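Local coordinates for superoxide dismutase (Clostridium difficile, PDB 3TJT), which probably protects cells from superoxide by converting it to hydrogen peroxide and oxygen at a mononuclear iron or manganese centre, at residues Y83-I91 with P162-H171. Numbering follows the deposited sequence.
Sequences YNHKFFFDI and PIIGLDVWEH. With FE (Fe (III) ion), chain B.
One face of the Phe88 ring carries the methylene of Asp167, whose CB stands 4.0 Å from the ring centroid and 11° off the normal, a CH-pi contact. Carboxylate and ring are nearly perpendicular, and at the ring's edge Gly165 O lies 3.4 Å from CD1 of Phe88; this buried carbonyl has no polar partner in the model. The Phe87 ring is met differently: the Ile164-Gly165 peptide runs past its edge, with Gly165 N 3.6 Å from CE2, while Pro162 CB packs against CZ and CE1. Both phenylalanines hold CG anti to the backbone N (chi1 -176° in Phe88), which carries the two rings out from helix 72-90 to the strand. The His85 ring, whose edge faces His171 NE2, stands almost perpendicular to the Asp167 carboxylate.

Here the alpha-hairpin domain of an iron/manganese superoxide dismutase meets its C-terminal alpha/beta domain, an instance of a metal site built at a domain boundary. Helix 72-90 gives His85 NE2, 2.2 Å from the iron; the end of strand 161-167 gives Asp167 OD2 at 1.9 Å from the metal, and the loop beyond it His171 NE2. His30 and a water complete the five ligands.

Second-shell bonds hold these ligands from behind and probably help to fix their rotation. Asp167 OD1, the carboxylate oxygen that does not bind the metal, accepts Trp169 N at 3.0 Å on its anti side, 33° out of the carboxylate plane, closing an Asx turn. The far nitrogens of the histidines are also engaged, ND1 of His85 by Gly81 O and that of His171 by Glu170 of the second subunit, so the site is tied to the dimer interface. At the other end of the contact, Ile91 CG1 packs 3.9 Å from Ile164 CG2, beside a classic beta bulge that sets Ile163 and Ile164 against Leu136 of the neighbouring strand.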
loop_
_atom_site.group_PDB
_atom_site.type_symbol
_atom_site.label_atom_id
_atom_site.label_comp_id
_atom_site.label_asym_id
_atom_site.label_seq_id
_atom_site.Cartn_x
_atom_site.Cartn_y
_atom_site.Cartn_z
ATOM N N TYR A 83 -9.028 5.862 -13.393
ATOM C CA TYR A 83 -9.170 7.310 -13.375
ATOM C C TYR A 83 -7.907 7.975 -12.836
ATOM O O TYR A 83 -7.388 8.926 -13.432
ATOM C CB TYR A 83 -10.375 7.733 -12.528
ATOM C CG TYR A 83 -10.587 9.228 -12.564
ATOM C CD1 TYR A 83 -11.326 9.810 -13.582
ATOM C CD2 TYR A 83 -10.025 10.054 -11.601
ATOM C CE1 TYR A 83 -11.514 11.176 -13.634
ATOM C CE2 TYR A 83 -10.200 11.427 -11.652
ATOM C CZ TYR A 83 -10.951 11.976 -12.669
ATOM O OH TYR A 83 -11.132 13.338 -12.726
ATOM N N ASN A 84 -7.419 7.483 -11.698
ATOM C CA ASN A 84 -6.295 8.114 -11.027
ATOM C C ASN A 84 -5.024 8.093 -11.886
ATOM O O ASN A 84 -4.267 9.059 -11.910
ATOM C CB ASN A 84 -6.020 7.458 -9.664
ATOM C CG ASN A 84 -7.114 7.730 -8.638
ATOM O OD1 ASN A 84 -7.937 8.638 -8.801
ATOM N ND2 ASN A 84 -7.120 6.941 -7.559
ATOM N N HIS A 85 -4.781 6.984 -12.574
ATOM C CA HIS A 85 -3.561 6.881 -13.365
ATOM C C HIS A 85 -3.636 7.719 -14.630
ATOM O O HIS A 85 -2.656 8.365 -14.999
ATOM C CB HIS A 85 -3.216 5.419 -13.655
ATOM C CG HIS A 85 -2.665 4.721 -12.456
ATOM N ND1 HIS A 85 -3.476 4.174 -11.481
ATOM C CD2 HIS A 85 -1.392 4.564 -12.022
ATOM C CE1 HIS A 85 -2.721 3.672 -10.518
ATOM N NE2 HIS A 85 -1.454 3.899 -10.821
ATOM N N LYS A 86 -4.788 7.723 -15.290
ATOM C CA LYS A 86 -4.946 8.602 -16.446
ATOM C C LYS A 86 -4.649 10.036 -16.014
ATOM O O LYS A 86 -3.885 10.754 -16.674
ATOM C CB LYS A 86 -6.352 8.506 -17.049
ATOM C CG LYS A 86 -6.490 9.350 -18.326
ATOM C CD LYS A 86 -7.944 9.591 -18.723
ATOM C CE LYS A 86 -8.688 8.304 -18.950
ATOM N NZ LYS A 86 -10.093 8.543 -19.406
ATOM N N PHE A 87 -5.236 10.440 -14.891
ATOM C CA PHE A 87 -5.038 11.777 -14.340
ATOM C C PHE A 87 -3.567 12.040 -14.016
ATOM O O PHE A 87 -3.019 13.094 -14.350
ATOM C CB PHE A 87 -5.895 11.955 -13.067
ATOM C CG PHE A 87 -5.755 13.300 -12.429
ATOM C CD1 PHE A 87 -6.651 14.318 -12.726
ATOM C CD2 PHE A 87 -4.726 13.560 -11.545
ATOM C CE1 PHE A 87 -6.523 15.558 -12.144
ATOM C CE2 PHE A 87 -4.587 14.814 -10.966
ATOM C CZ PHE A 87 -5.484 15.811 -11.266
ATOM N N PHE A 88 -2.935 11.074 -13.359
ATOM C CA PHE A 88 -1.547 11.210 -12.925
ATOM C C PHE A 88 -0.575 11.391 -14.104
ATOM O O PHE A 88 0.287 12.274 -14.078
ATOM C CB PHE A 88 -1.159 9.986 -12.087
ATOM C CG PHE A 88 0.219 10.054 -11.495
ATOM C CD1 PHE A 88 0.587 11.102 -10.666
ATOM C CD2 PHE A 88 1.139 9.041 -11.746
ATOM C CE1 PHE A 88 1.862 11.162 -10.100
ATOM C CE2 PHE A 88 2.420 9.093 -11.188
ATOM C CZ PHE A 88 2.777 10.145 -10.360
ATOM N N PHE A 89 -0.695 10.551 -15.123
ATOM C CA PHE A 89 0.219 10.689 -16.256
ATOM C C PHE A 89 -0.042 12.010 -16.989
ATOM O O PHE A 89 0.893 12.630 -17.485
ATOM C CB PHE A 89 0.155 9.473 -17.176
ATOM C CG PHE A 89 0.554 8.185 -16.487
ATOM C CD1 PHE A 89 1.729 8.127 -15.738
ATOM C CD2 PHE A 89 -0.237 7.054 -16.574
ATOM C CE1 PHE A 89 2.102 6.951 -15.087
ATOM C CE2 PHE A 89 0.137 5.868 -15.933
ATOM C CZ PHE A 89 1.302 5.823 -15.187
ATOM N N ASP A 90 -1.298 12.461 -17.002
ATOM C CA ASP A 90 -1.626 13.758 -17.616
ATOM C C ASP A 90 -1.085 14.963 -16.842
ATOM O O ASP A 90 -0.861 16.036 -17.418
ATOM C CB ASP A 90 -3.148 13.907 -17.799
ATOM C CG ASP A 90 -3.663 13.213 -19.042
ATOM O OD1 ASP A 90 -2.846 12.775 -19.881
ATOM O OD2 ASP A 90 -4.900 13.101 -19.180
ATOM N N ILE A 91 -0.866 14.799 -15.540
ATOM C CA ILE A 91 -0.492 15.929 -14.699
ATOM C C ILE A 91 1.035 16.077 -14.586
ATOM O O ILE A 91 1.542 16.915 -13.841
ATOM C CB ILE A 91 -1.159 15.856 -13.297
ATOM C CG1 ILE A 91 -1.334 17.256 -12.700
ATOM C CG2 ILE A 91 -0.365 14.959 -12.341
ATOM C CD1 ILE A 91 -2.137 18.193 -13.601
ATOM N N PRO A 162 -10.028 17.084 -8.456
ATOM C CA PRO A 162 -8.563 17.016 -8.375
ATOM C C PRO A 162 -7.918 18.029 -9.313
ATOM O O PRO A 162 -8.307 18.124 -10.477
ATOM C CB PRO A 162 -8.235 15.595 -8.856
ATOM C CG PRO A 162 -9.521 14.862 -8.895
ATOM C CD PRO A 162 -10.611 15.876 -9.056
ATOM N N ILE A 163 -6.936 18.760 -8.800
ATOM C CA ILE A 163 -6.208 19.764 -9.567
ATOM C C ILE A 163 -4.806 19.235 -9.900
ATOM O O ILE A 163 -4.416 19.188 -11.063
ATOM C CB ILE A 163 -6.119 21.084 -8.792
ATOM C CG1 ILE A 163 -7.532 21.567 -8.421
ATOM C CG2 ILE A 163 -5.375 22.155 -9.614
ATOM C CD1 ILE A 163 -8.473 21.686 -9.614
ATOM N N ILE A 164 -4.051 18.851 -8.873
ATOM C CA ILE A 164 -2.903 17.958 -9.083
ATOM C C ILE A 164 -3.003 16.785 -8.098
ATOM O O ILE A 164 -3.744 16.846 -7.117
ATOM C CB ILE A 164 -1.526 18.666 -8.930
ATOM C CG1 ILE A 164 -1.194 18.946 -7.461
ATOM C CG2 ILE A 164 -1.454 19.938 -9.805
ATOM C CD1 ILE A 164 0.223 19.490 -7.231
ATOM N N GLY A 165 -2.269 15.715 -8.360
ATOM C CA GLY A 165 -2.290 14.573 -7.460
ATOM C C GLY A 165 -1.026 13.760 -7.629
ATOM O O GLY A 165 -0.493 13.695 -8.734
ATOM N N LEU A 166 -0.560 13.149 -6.539
ATOM C CA LEU A 166 0.685 12.375 -6.530
ATOM C C LEU A 166 0.435 10.968 -6.003
ATOM O O LEU A 166 -0.090 10.781 -4.898
ATOM C CB LEU A 166 1.737 13.072 -5.659
ATOM C CG LEU A 166 3.071 12.333 -5.441
ATOM C CD1 LEU A 166 3.759 12.020 -6.771
ATOM C CD2 LEU A 166 3.976 13.150 -4.516
ATOM N N ASP A 167 0.819 9.989 -6.809
ATOM C CA ASP A 167 0.738 8.572 -6.465
ATOM C C ASP A 167 1.854 8.236 -5.480
ATOM O O ASP A 167 3.030 8.374 -5.807
ATOM C CB ASP A 167 0.894 7.760 -7.756
ATOM C CG ASP A 167 0.625 6.280 -7.579
ATOM O OD1 ASP A 167 0.441 5.814 -6.429
ATOM O OD2 ASP A 167 0.583 5.562 -8.606
ATOM N N VAL A 168 1.501 7.806 -4.267
ATOM C CA VAL A 168 2.533 7.367 -3.322
ATOM C C VAL A 168 2.437 5.886 -2.956
ATOM O O VAL A 168 2.968 5.463 -1.927
ATOM C CB VAL A 168 2.635 8.252 -2.037
ATOM C CG1 VAL A 168 3.143 9.650 -2.384
ATOM C CG2 VAL A 168 1.299 8.328 -1.302
ATOM N N TRP A 169 1.774 5.103 -3.800
ATOM C CA TRP A 169 1.918 3.650 -3.748
ATOM C C TRP A 169 3.400 3.381 -3.942
ATOM O O TRP A 169 4.078 4.104 -4.685
ATOM C CB TRP A 169 1.157 2.975 -4.882
ATOM C CG TRP A 169 -0.335 2.856 -4.687
ATOM C CD1 TRP A 169 -1.225 3.875 -4.469
ATOM C CD2 TRP A 169 -1.104 1.650 -4.727
ATOM N NE1 TRP A 169 -2.503 3.370 -4.366
ATOM C CE2 TRP A 169 -2.458 2.010 -4.530
ATOM C CE3 TRP A 169 -0.785 0.302 -4.917
ATOM C CZ2 TRP A 169 -3.488 1.064 -4.510
ATOM C CZ3 TRP A 169 -1.815 -0.644 -4.906
ATOM C CH2 TRP A 169 -3.150 -0.255 -4.702
ATOM N N GLU A 170 3.914 2.337 -3.306
ATOM C CA GLU A 170 5.334 2.054 -3.447
ATOM C C GLU A 170 5.744 1.702 -4.884
ATOM O O GLU A 170 6.885 1.965 -5.272
ATOM C CB GLU A 170 5.776 0.998 -2.421
ATOM C CG GLU A 170 5.831 1.591 -1.015
ATOM C CD GLU A 170 6.011 0.552 0.088
ATOM O OE1 GLU A 170 5.521 -0.590 -0.062
ATOM O OE2 GLU A 170 6.644 0.905 1.099
ATOM N N HIS A 171 4.838 1.146 -5.683
ATOM C CA HIS A 171 5.214 0.853 -7.071
ATOM C C HIS A 171 5.619 2.115 -7.830
ATOM O O HIS A 171 6.341 2.045 -8.827
ATOM C CB HIS A 171 4.165 0.033 -7.847
ATOM C CG HIS A 171 2.840 0.718 -8.023
ATOM N ND1 HIS A 171 1.663 0.183 -7.541
ATOM C CD2 HIS A 171 2.504 1.875 -8.640
ATOM C CE1 HIS A 171 0.657 0.986 -7.855
ATOM N NE2 HIS A 171 1.144 2.022 -8.515
HETATM FE FE FE B . 0.198 3.828 -9.321
HETATM O O HOH W 1 -1.256 3.717 -7.632
#